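Local coordinates for thiosulfate sulfurtransferase (Pseudomonas aeruginosa, PDB 1YT8), which probably transfers sulfane sulfur from thiosulfate to cyanide, using a single chain that carries four rhodanese-like domains, at residues Asp111-Ser116 with Val311-His316; His39-Ala44 with Glu107-Val112; Arg30-Phe35 with Tyr490-Glu495; Arg196-Ile201 with Gly307-Gln312. One frame throughout, in Å; residues are numbered along the deposited sequence.

Interaction 1 of 4, residues Asp111-Ser116 with Val311-His316; sequences DVNVPS and VQETDH
N113, the N-cap residue of helix 114-127, meets D315, just after helix 307-312, in a chain of four rhodanese-like parallel sheets. Helix 114-127 lies in sequence between the strands of the first and second sheets; D315 is within the third rhodanese-like range. N113 ND2 gives D315 OD1 a nearly straight bond, 3.0 Å and 171°, leaving in its own amide plane and arriving on the syn side of the carboxylate; the two planes are turned 57° apart. H316 NE2 lies equally close to N113 ND2, at 3.0 Å. One helical turn on, S116 OG donates to V311 O over 2.9 Å, and S116 CB packs on the carbonyl oxygen of Q312. The CG of D315 stands between its backbone N and carbonyl carbon (chi1 59°), which brings OD1 to N113 ND2. Further out, D315 O is held by R58 and S319, and T314 OG1 bonds to L310 O. One water links N113 N with D315 OD2, and two others donate to N113 OD1, reaching Q312 NE2 and E313 OE2. Another donates to S116 OG, at 2.7 Å, and to D315 OD1, at 2.9 Å.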
# COMPACT_ATOMS: atom_id res chain seq x y z
N ASP A 111 -5.49 7.46 10.18
CA ASP A 111 -4.30 7.20 9.37
C ASP A 111 -4.47 5.98 8.47
O ASP A 111 -5.59 5.48 8.30
CB ASP A 111 -3.06 7.04 10.25
CG ASP A 111 -1.81 7.63 9.60
OD1 ASP A 111 -1.22 6.98 8.72
OD2 ASP A 111 -1.44 8.77 9.96
N VAL A 112 -3.37 5.51 7.88
CA VAL A 112 -3.41 4.36 6.98
C VAL A 112 -2.46 3.23 7.40
O VAL A 112 -1.53 3.47 8.17
CB VAL A 112 -3.06 4.78 5.53
CG1 VAL A 112 -4.05 5.82 5.03
CG2 VAL A 112 -1.64 5.34 5.47
N ASN A 113 -2.70 2.03 6.89
CA ASN A 113 -1.89 0.84 7.19
C ASN A 113 -1.76 0.67 8.71
O ASN A 113 -0.69 0.36 9.23
CB ASN A 113 -0.50 0.97 6.56
CG ASN A 113 -0.55 1.40 5.10
OD1 ASN A 113 0.13 2.34 4.70
ND2 ASN A 113 -1.36 0.71 4.29
N VAL A 114 -2.88 0.86 9.40
CA VAL A 114 -2.92 0.79 10.85
C VAL A 114 -2.50 -0.55 11.47
O VAL A 114 -1.74 -0.56 12.44
CB VAL A 114 -4.31 1.21 11.37
CG1 VAL A 114 -4.34 1.21 12.89
CG2 VAL A 114 -4.63 2.62 10.84
N PRO A 115 -2.98 -1.68 10.93
CA PRO A 115 -2.56 -2.95 11.53
C PRO A 115 -1.03 -3.07 11.54
O PRO A 115 -0.42 -3.45 12.55
CB PRO A 115 -3.22 -3.99 10.64
CG PRO A 115 -4.49 -3.31 10.22
CD PRO A 115 -4.01 -1.90 9.90
N SER A 116 -0.41 -2.73 10.41
CA SER A 116 1.04 -2.80 10.29
C SER A 116 1.77 -1.88 11.26
O SER A 116 2.76 -2.27 11.88
CB SER A 116 1.47 -2.46 8.86
OG SER A 116 0.95 -3.39 7.93
N VAL A 311 5.05 -5.83 4.44
CA VAL A 311 4.88 -5.82 5.89
C VAL A 311 4.32 -4.48 6.37
O VAL A 311 3.57 -4.44 7.34
CB VAL A 311 6.24 -6.12 6.58
CG1 VAL A 311 6.11 -5.96 8.10
CG2 VAL A 311 6.68 -7.55 6.25
N GLN A 312 4.67 -3.40 5.67
CA GLN A 312 4.22 -2.05 6.03
C GLN A 312 2.82 -1.68 5.53
O GLN A 312 2.07 -1.00 6.23
CB GLN A 312 5.23 -1.02 5.51
CG GLN A 312 4.86 0.44 5.73
CD GLN A 312 4.94 0.88 7.18
OE1 GLN A 312 5.46 0.16 8.04
NE2 GLN A 312 4.42 2.07 7.46
N GLU A 313 2.46 -2.13 4.33
CA GLU A 313 1.15 -1.81 3.75
C GLU A 313 0.38 -3.08 3.41
O GLU A 313 -0.23 -3.18 2.34
CB GLU A 313 1.33 -0.97 2.47
CG GLU A 313 2.30 0.20 2.61
CD GLU A 313 2.42 1.02 1.33
OE1 GLU A 313 2.40 0.42 0.23
OE2 GLU A 313 2.56 2.26 1.42
N THR A 314 0.39 -4.04 4.32
CA THR A 314 -0.26 -5.33 4.13
C THR A 314 -1.70 -5.28 3.59
O THR A 314 -2.07 -6.07 2.72
CB THR A 314 -0.24 -6.14 5.44
OG1 THR A 314 1.05 -6.02 6.06
CG2 THR A 314 -0.51 -7.61 5.17
N ASP A 315 -2.49 -4.34 4.11
CA ASP A 315 -3.89 -4.21 3.70
C ASP A 315 -4.12 -3.75 2.26
O ASP A 315 -5.24 -3.87 1.75
CB ASP A 315 -4.62 -3.28 4.67
CG ASP A 315 -4.00 -1.90 4.73
OD1 ASP A 315 -2.84 -1.79 5.18
OD2 ASP A 315 -4.68 -0.94 4.32
N HIS A 316 -3.08 -3.23 1.61
CA HIS A 316 -3.22 -2.79 0.22
C HIS A 316 -3.21 -3.99 -0.73
O HIS A 316 -3.69 -3.90 -1.86
CB HIS A 316 -2.07 -1.86 -0.19
CG HIS A 316 -2.14 -0.49 0.41
ND1 HIS A 316 -1.34 0.54 -0.02
CD2 HIS A 316 -2.90 0.01 1.41
CE1 HIS A 316 -1.60 1.63 0.69
NE2 HIS A 316 -2.55 1.33 1.56
O HOH W 1 -4.81 1.52 5.21
O HOH W 2 2.63 3.45 5.28
O HOH W 3 0.41 3.79 2.49
O HOH W 4 4.67 -3.60 10.32
O HOH W 5 -1.72 -3.05 7.49

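Interaction 2 of 4, residues His39-Ala44 with Glu107-Val112; sequences HPLFAA and ELFRDV
The imidazole of H39 lies across the 107-112 chain with its edge turned to D111. H39 CG is placed between its backbone N and carbonyl carbon (chi1 63°), which brings one ring face to F109 O, offset toward the rim. In the ring plane, H39 NE2 donates to D111 O at 2.9 Å, while H39 ND1 donates to P40 O at 2.8 Å, coming from above that carbonyl plane. Both ring nitrogens thus give a proton away, consistent with a protonated imidazole; F35 stacks on the same side chain. P40 O also accepts A43 N from its opposite face, closing the type I turn 40-43. The phenyl of F109 crosses L41 obliquely: CD1 of L41 stands 4.1 Å from the ring centroid, 13° off the normal, in a CH-pi contact, and L41 CB touches F109 CE2 at 3.5 Å. V114 of the next helix and L514 and Q517 of helix 514-521 also pack on F109. P40 and L108 run alongside each other, P40 CD 4.0 Å from L108 CD2. In the backbone, H39 and F109 form a single antiparallel hydrogen-bonded pair, with H39 N to F109 O and F109 N to H39 O both 2.8 Å. It ties the loop leading into edge strand 44-45 of a rhodanese-like parallel sheet to the linker before helix 114-127.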
# COMPACT_ATOMS: atom_id res chain seq x y z
N HIS A 39 -11.67 4.66 10.79
CA HIS A 39 -12.05 3.39 10.19
C HIS A 39 -11.70 2.23 11.10
O HIS A 39 -10.82 2.34 11.96
CB HIS A 39 -11.35 3.21 8.83
CG HIS A 39 -9.85 3.15 8.92
ND1 HIS A 39 -9.18 2.01 9.30
CD2 HIS A 39 -8.91 4.07 8.64
CE1 HIS A 39 -7.87 2.24 9.25
NE2 HIS A 39 -7.68 3.48 8.86
N PRO A 40 -12.42 1.10 10.97
CA PRO A 40 -12.15 -0.07 11.81
C PRO A 40 -10.73 -0.57 11.52
O PRO A 40 -10.22 -0.39 10.42
CB PRO A 40 -13.22 -1.07 11.37
CG PRO A 40 -14.36 -0.17 10.99
CD PRO A 40 -13.67 0.91 10.20
N LEU A 41 -10.12 -1.19 12.51
CA LEU A 41 -8.75 -1.70 12.38
C LEU A 41 -8.44 -2.48 11.10
O LEU A 41 -7.44 -2.22 10.43
CB LEU A 41 -8.40 -2.56 13.59
CG LEU A 41 -7.00 -3.18 13.62
CD1 LEU A 41 -5.95 -2.09 13.45
CD2 LEU A 41 -6.80 -3.91 14.95
N PHE A 42 -9.30 -3.44 10.76
CA PHE A 42 -9.07 -4.27 9.59
C PHE A 42 -9.84 -3.89 8.33
O PHE A 42 -9.92 -4.67 7.37
CB PHE A 42 -9.29 -5.74 9.95
CG PHE A 42 -8.24 -6.27 10.89
CD1 PHE A 42 -6.92 -6.41 10.46
CD2 PHE A 42 -8.54 -6.53 12.23
CE1 PHE A 42 -5.91 -6.79 11.35
CE2 PHE A 42 -7.54 -6.91 13.12
CZ PHE A 42 -6.23 -7.04 12.69
N ALA A 43 -10.39 -2.68 8.33
CA ALA A 43 -11.10 -2.19 7.16
C ALA A 43 -10.05 -1.80 6.12
O ALA A 43 -9.10 -1.09 6.43
CB ALA A 43 -11.96 -0.98 7.53
N ALA A 44 -10.23 -2.29 4.90
CA ALA A 44 -9.32 -1.98 3.81
C ALA A 44 -9.98 -0.88 3.00
O ALA A 44 -11.20 -0.89 2.81
CB ALA A 44 -9.09 -3.21 2.94
N GLU A 107 -13.94 -0.14 18.02
CA GLU A 107 -12.80 0.77 18.09
C GLU A 107 -12.55 1.36 16.70
O GLU A 107 -12.70 0.67 15.69
CB GLU A 107 -11.56 0.00 18.56
CG GLU A 107 -10.32 0.86 18.85
CD GLU A 107 -10.47 1.78 20.06
OE1 GLU A 107 -11.37 1.55 20.89
OE2 GLU A 107 -9.66 2.72 20.19
N LEU A 108 -12.18 2.64 16.65
CA LEU A 108 -11.91 3.30 15.37
C LEU A 108 -10.49 3.85 15.34
O LEU A 108 -9.96 4.29 16.36
CB LEU A 108 -12.93 4.42 15.12
CG LEU A 108 -14.33 3.91 14.76
CD1 LEU A 108 -15.29 5.09 14.60
CD2 LEU A 108 -14.26 3.11 13.46
N PHE A 109 -9.88 3.83 14.16
CA PHE A 109 -8.50 4.29 14.00
C PHE A 109 -8.37 5.31 12.88
O PHE A 109 -9.14 5.30 11.92
CB PHE A 109 -7.60 3.10 13.65
CG PHE A 109 -7.51 2.06 14.73
CD1 PHE A 109 -6.41 2.00 15.57
CD2 PHE A 109 -8.52 1.10 14.87
CE1 PHE A 109 -6.30 1.01 16.55
CE2 PHE A 109 -8.42 0.10 15.85
CZ PHE A 109 -7.31 0.06 16.69
N ARG A 110 -7.38 6.19 12.99
CA ARG A 110 -7.14 7.15 11.93
C ARG A 110 -5.86 6.72 11.22
O ARG A 110 -5.24 5.72 11.61
CB ARG A 110 -6.99 8.58 12.47
CG ARG A 110 -5.90 8.75 13.50
CD ARG A 110 -5.58 10.23 13.72
NE ARG A 110 -4.91 10.82 12.56
CZ ARG A 110 -5.52 11.55 11.62
NH1 ARG A 110 -6.82 11.80 11.70
NH2 ARG A 110 -4.81 12.03 10.61
N ASP A 111 -5.49 7.46 10.18
CA ASP A 111 -4.30 7.20 9.37
C ASP A 111 -4.47 5.98 8.47
O ASP A 111 -5.59 5.48 8.30
CB ASP A 111 -3.06 7.04 10.25
CG ASP A 111 -1.81 7.63 9.60
OD1 ASP A 111 -1.22 6.98 8.72
OD2 ASP A 111 -1.44 8.77 9.96
N VAL A 112 -3.37 5.51 7.88
CA VAL A 112 -3.41 4.36 6.98
C VAL A 112 -2.46 3.23 7.40
O VAL A 112 -1.53 3.47 8.17
CB VAL A 112 -3.06 4.78 5.53
CG1 VAL A 112 -4.05 5.82 5.03
CG2 VAL A 112 -1.64 5.34 5.47
O HOH W 6 -11.52 -1.77 14.80

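Interaction 3 of 4, residues Arg30-Phe35 with Tyr490-Glu495; sequences REEDPF and YRRPYE
E32 reaches Y490 and R492 with CG trans to its own backbone N (chi1 -167°) and the chain straight beyond, which carries the carboxylate clear of the short helix 32-35. R492 comes from the other segment with CG trans to its carbonyl carbon (chi1 -61°) and is extended as far as NE, and the two side chains meet at about a right angle. The salt bridge is end-on and two-pronged: R492 NH2 donates to E32 OE2 at 2.7 Å and R492 NH1 to E32 OE1 at 3.0 Å. Both bonds lie near the guanidinium plane, yet both strike the carboxylate from above its own plane, the two groups being 52° apart. E32 OE1 carries a second, nearly straight bond, from Y490 N at 2.9 Å, on its anti side. E32 is thus held by a side chain and a main chain at once, and buried; the paired charges probably offset one another there. The contact joins the region following strand 25-28 of the first rhodanese-like sheet to the long connection between helices 464-470 and 501-512, beyond the strands of the fourth sheet. D33 OD1 approaches the edge of the Y490 ring, 3.8 Å from Y490 CD1, with carboxylate and ring nearly coplanar. A water donates to D33 OD1 at 2.6 Å and accepts from R491 N. The hydroxyl of Y490 is engaged elsewhere, with D111 and R110. R492 NH1 also makes a weak bond to Y490 O.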
# COMPACT_ATOMS: atom_id res chain seq x y z
N ARG A 30 -15.13 4.99 0.69
CA ARG A 30 -14.96 6.44 0.60
C ARG A 30 -13.57 6.71 0.03
O ARG A 30 -12.78 5.78 -0.14
CB ARG A 30 -15.06 7.08 1.99
CG ARG A 30 -16.41 6.95 2.67
CD ARG A 30 -16.34 7.50 4.09
NE ARG A 30 -15.53 6.67 4.97
CZ ARG A 30 -15.12 7.04 6.18
NH1 ARG A 30 -15.43 8.24 6.65
NH2 ARG A 30 -14.39 6.21 6.92
N GLU A 31 -13.27 7.97 -0.27
CA GLU A 31 -11.95 8.33 -0.77
C GLU A 31 -10.96 8.15 0.39
O GLU A 31 -11.37 8.04 1.55
CB GLU A 31 -11.93 9.79 -1.25
CG GLU A 31 -12.84 10.08 -2.44
CD GLU A 31 -12.48 9.27 -3.67
OE1 GLU A 31 -11.28 9.06 -3.92
OE2 GLU A 31 -13.40 8.85 -4.40
N GLU A 32 -9.67 8.15 0.07
CA GLU A 32 -8.65 7.94 1.10
C GLU A 32 -8.60 8.94 2.24
O GLU A 32 -8.43 8.55 3.39
CB GLU A 32 -7.26 7.82 0.46
CG GLU A 32 -6.20 7.29 1.44
CD GLU A 32 -4.81 7.17 0.83
OE1 GLU A 32 -4.24 8.21 0.45
OE2 GLU A 32 -4.29 6.04 0.76
N ASP A 33 -8.75 10.24 1.96
CA ASP A 33 -8.68 11.20 3.05
C ASP A 33 -9.76 10.96 4.12
O ASP A 33 -9.46 10.97 5.31
CB ASP A 33 -8.72 12.64 2.55
CG ASP A 33 -8.23 13.62 3.60
OD1 ASP A 33 -7.14 13.40 4.17
OD2 ASP A 33 -8.93 14.62 3.86
N PRO A 34 -11.02 10.78 3.71
CA PRO A 34 -12.01 10.55 4.77
C PRO A 34 -11.77 9.21 5.48
O PRO A 34 -11.99 9.08 6.68
CB PRO A 34 -13.35 10.63 4.04
CG PRO A 34 -13.01 10.43 2.59
CD PRO A 34 -11.68 11.11 2.44
N PHE A 35 -11.30 8.21 4.73
CA PHE A 35 -10.98 6.90 5.30
C PHE A 35 -9.94 7.10 6.40
O PHE A 35 -10.07 6.56 7.50
CB PHE A 35 -10.39 5.99 4.21
CG PHE A 35 -9.65 4.79 4.74
CD1 PHE A 35 -10.34 3.69 5.25
CD2 PHE A 35 -8.26 4.74 4.70
CE1 PHE A 35 -9.65 2.55 5.70
CE2 PHE A 35 -7.56 3.62 5.15
CZ PHE A 35 -8.26 2.52 5.66
N TYR A 490 -4.63 10.93 1.31
CA TYR A 490 -4.37 11.34 2.68
C TYR A 490 -2.94 11.88 2.73
O TYR A 490 -2.01 11.23 2.27
CB TYR A 490 -4.49 10.14 3.63
CG TYR A 490 -3.92 10.39 5.01
CD1 TYR A 490 -4.36 11.47 5.79
CD2 TYR A 490 -2.95 9.54 5.55
CE1 TYR A 490 -3.84 11.69 7.07
CE2 TYR A 490 -2.43 9.75 6.83
CZ TYR A 490 -2.88 10.82 7.59
OH TYR A 490 -2.37 11.02 8.86
N ARG A 491 -2.78 13.08 3.28
CA ARG A 491 -1.47 13.71 3.39
C ARG A 491 -0.68 13.05 4.51
O ARG A 491 -0.77 13.45 5.67
CB ARG A 491 -1.64 15.21 3.67
CG ARG A 491 -0.36 16.02 3.64
CD ARG A 491 -0.64 17.48 3.95
NE ARG A 491 0.55 18.32 3.84
CZ ARG A 491 0.56 19.63 4.08
NH1 ARG A 491 -0.55 20.25 4.46
NH2 ARG A 491 1.69 20.32 3.96
N ARG A 492 0.08 12.02 4.17
CA ARG A 492 0.88 11.30 5.15
C ARG A 492 1.98 12.19 5.74
O ARG A 492 2.84 12.69 5.02
CB ARG A 492 1.49 10.05 4.50
CG ARG A 492 0.45 9.06 3.97
CD ARG A 492 1.03 8.19 2.88
NE ARG A 492 0.16 7.07 2.50
CZ ARG A 492 -1.00 7.18 1.87
NH1 ARG A 492 -1.48 8.37 1.53
NH2 ARG A 492 -1.69 6.08 1.56
N PRO A 493 1.96 12.40 7.07
CA PRO A 493 2.95 13.24 7.74
C PRO A 493 4.36 12.68 7.64
O PRO A 493 5.34 13.38 7.89
CB PRO A 493 2.45 13.28 9.19
CG PRO A 493 0.99 13.04 9.06
CD PRO A 493 0.93 11.96 8.02
N TYR A 494 4.46 11.40 7.28
CA TYR A 494 5.76 10.74 7.17
C TYR A 494 6.29 10.63 5.74
O TYR A 494 7.22 9.88 5.48
CB TYR A 494 5.70 9.36 7.82
CG TYR A 494 4.63 8.46 7.25
CD1 TYR A 494 4.94 7.55 6.24
CD2 TYR A 494 3.32 8.52 7.72
CE1 TYR A 494 3.96 6.71 5.71
CE2 TYR A 494 2.34 7.68 7.20
CZ TYR A 494 2.66 6.77 6.20
OH TYR A 494 1.70 5.93 5.70
N GLU A 495 5.68 11.38 4.82
CA GLU A 495 6.13 11.39 3.43
C GLU A 495 6.38 12.85 3.06
O GLU A 495 5.57 13.72 3.38
CB GLU A 495 5.09 10.79 2.49
CG GLU A 495 4.75 9.33 2.75
CD GLU A 495 4.05 8.66 1.58
OE1 GLU A 495 3.47 9.38 0.73
OE2 GLU A 495 4.07 7.41 1.51
O HOH W 7 -4.89 14.67 4.21

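Interaction 4 of 4, residues Arg196-Ile201 with Gly307-Gln312; sequences RTRSII and GGQLVQ. With SO3 (sulfite ion), chain B.
Helix 197-201, whose start faces the sulfite, and helix 307-312 pass with their axes 10.8 Å apart at 114°, a gap bridged by side chains and a water. R198 spans it: NH1 donates to Q309 OE1 over 2.9 Å, and also makes a salt bridge to E157. The R198 chain bends at chi3 (-67°), which turns its other nitrogens to the anion. R198 NE bonds to sulfite O3 at 3.0 Å and NH2 to O1 at 2.9 Å, while the backbone N takes O3 at 2.7 Å. Q312 crosses the R198 side chain at about a right angle, with CG over one face of the guanidinium and the amide plane 16° from it; Q312 OE1 stands 3.1 Å from T197 CG2. A water that donates to sulfite O2 also accepts from T197 OG1 and, weakly, from Q312 NE2. Elsewhere along the helices, I201 CG2 packs on V311 CG1. Backbone N atoms of A194 and G195 add bonds, and C193 lines the pocket, consistent with the cysteine-bearing active-site loop of rhodaneses. The sulfite probably comes from the crystallisation liquor, but backbone N-H groups at a helix start plus an arginine are consistent with a small-oxyanion site; Q312 lines it, while Q309 holds R198 from the second shell.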
# COMPACT_ATOMS: atom_id res chain seq x y z
N ARG A 196 8.54 5.69 12.69
CA ARG A 196 9.02 4.65 13.59
C ARG A 196 8.85 3.21 13.10
O ARG A 196 9.75 2.39 13.24
CB ARG A 196 8.29 4.75 14.93
CG ARG A 196 8.47 6.05 15.69
CD ARG A 196 7.39 6.21 16.76
NE ARG A 196 7.29 5.04 17.62
CZ ARG A 196 8.19 4.69 18.53
NH1 ARG A 196 9.28 5.44 18.71
NH2 ARG A 196 8.01 3.60 19.27
N THR A 197 7.69 2.92 12.52
CA THR A 197 7.37 1.55 12.11
C THR A 197 8.42 0.69 11.43
O THR A 197 8.84 -0.31 12.00
CB THR A 197 6.10 1.52 11.25
OG1 THR A 197 5.09 2.33 11.87
CG2 THR A 197 5.58 0.08 11.15
N ARG A 198 8.82 1.06 10.22
CA ARG A 198 9.81 0.25 9.52
C ARG A 198 11.18 0.20 10.21
O ARG A 198 11.93 -0.76 10.03
CB ARG A 198 9.93 0.73 8.07
CG ARG A 198 8.75 0.26 7.21
CD ARG A 198 8.66 0.97 5.86
NE ARG A 198 8.34 2.38 6.00
CZ ARG A 198 8.13 3.22 4.99
NH1 ARG A 198 8.20 2.79 3.74
NH2 ARG A 198 7.86 4.49 5.24
N SER A 199 11.49 1.20 11.03
CA SER A 199 12.77 1.19 11.74
C SER A 199 12.73 0.17 12.87
O SER A 199 13.74 -0.49 13.16
CB SER A 199 13.13 2.58 12.30
OG SER A 199 12.34 2.93 13.43
N ILE A 200 11.57 0.03 13.51
CA ILE A 200 11.41 -0.94 14.60
C ILE A 200 11.45 -2.36 14.03
O ILE A 200 12.17 -3.22 14.54
CB ILE A 200 10.05 -0.74 15.34
CG1 ILE A 200 10.04 0.59 16.08
CG2 ILE A 200 9.82 -1.89 16.33
CD1 ILE A 200 8.67 1.01 16.60
N ILE A 201 10.69 -2.59 12.97
CA ILE A 201 10.64 -3.90 12.33
C ILE A 201 12.02 -4.27 11.77
O ILE A 201 12.45 -5.42 11.89
CB ILE A 201 9.60 -3.92 11.18
CG1 ILE A 201 8.19 -3.65 11.74
CG2 ILE A 201 9.64 -5.25 10.45
CD1 ILE A 201 7.72 -4.69 12.74
N GLY A 307 9.19 -7.12 0.05
CA GLY A 307 9.00 -7.47 1.44
C GLY A 307 8.74 -6.39 2.47
O GLY A 307 7.76 -6.46 3.22
N GLY A 308 9.62 -5.40 2.53
CA GLY A 308 9.46 -4.32 3.50
C GLY A 308 8.13 -3.61 3.40
O GLY A 308 7.50 -3.29 4.41
N GLN A 309 7.68 -3.38 2.17
CA GLN A 309 6.40 -2.71 1.96
C GLN A 309 5.22 -3.65 2.13
O GLN A 309 4.11 -3.21 2.41
CB GLN A 309 6.38 -2.05 0.58
CG GLN A 309 7.31 -0.85 0.49
CD GLN A 309 7.08 0.15 1.61
OE1 GLN A 309 7.84 0.21 2.58
NE2 GLN A 309 6.01 0.94 1.50
N LEU A 310 5.43 -4.95 1.95
CA LEU A 310 4.34 -5.91 2.13
C LEU A 310 4.00 -5.92 3.62
O LEU A 310 2.84 -5.98 4.02
CB LEU A 310 4.75 -7.31 1.68
CG LEU A 310 3.75 -8.44 1.94
CD1 LEU A 310 2.42 -8.15 1.25
CD2 LEU A 310 4.33 -9.76 1.44
N VAL A 311 5.05 -5.83 4.44
CA VAL A 311 4.88 -5.82 5.89
C VAL A 311 4.32 -4.48 6.37
O VAL A 311 3.57 -4.44 7.34
CB VAL A 311 6.24 -6.12 6.58
CG1 VAL A 311 6.11 -5.96 8.10
CG2 VAL A 311 6.68 -7.55 6.25
N GLN A 312 4.67 -3.40 5.67
CA GLN A 312 4.22 -2.05 6.03
C GLN A 312 2.82 -1.68 5.53
O GLN A 312 2.07 -1.00 6.23
CB GLN A 312 5.23 -1.02 5.51
CG GLN A 312 4.86 0.44 5.73
CD GLN A 312 4.94 0.88 7.18
OE1 GLN A 312 5.46 0.16 8.04
NE2 GLN A 312 4.42 2.07 7.46
S SO3 B . 8.33 4.64 9.13
O1 SO3 B . 8.61 5.44 7.92
O2 SO3 B . 7.30 5.28 9.97
O3 SO3 B . 7.95 3.24 8.80
O HOH W 8 4.64 4.20 10.09

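In the fold
The segment 107-116 connects three of the contacts. Interactions 1 and 2 share D111 and V112, with centres 10 Å apart, and V114 packs on H39, L41 and F109. Interaction 3 joins through a probable hydrogen bond of 2.7 Å between D111 OD2 and Y490 OH; its centre is 12 Å from those of interactions 1 and 2. Interactions 1 and 4, 9 Å between centres, both use helix 307-312 and share V311 and Q312, the latter lining the sulfite pocket. That pocket belongs to interaction 4, and the centres of interactions 2 and 3 are each about 18 Å from the centre of interaction 4. Residues 30-35 and 490-495 close the widest loop, spanning the other three contacts.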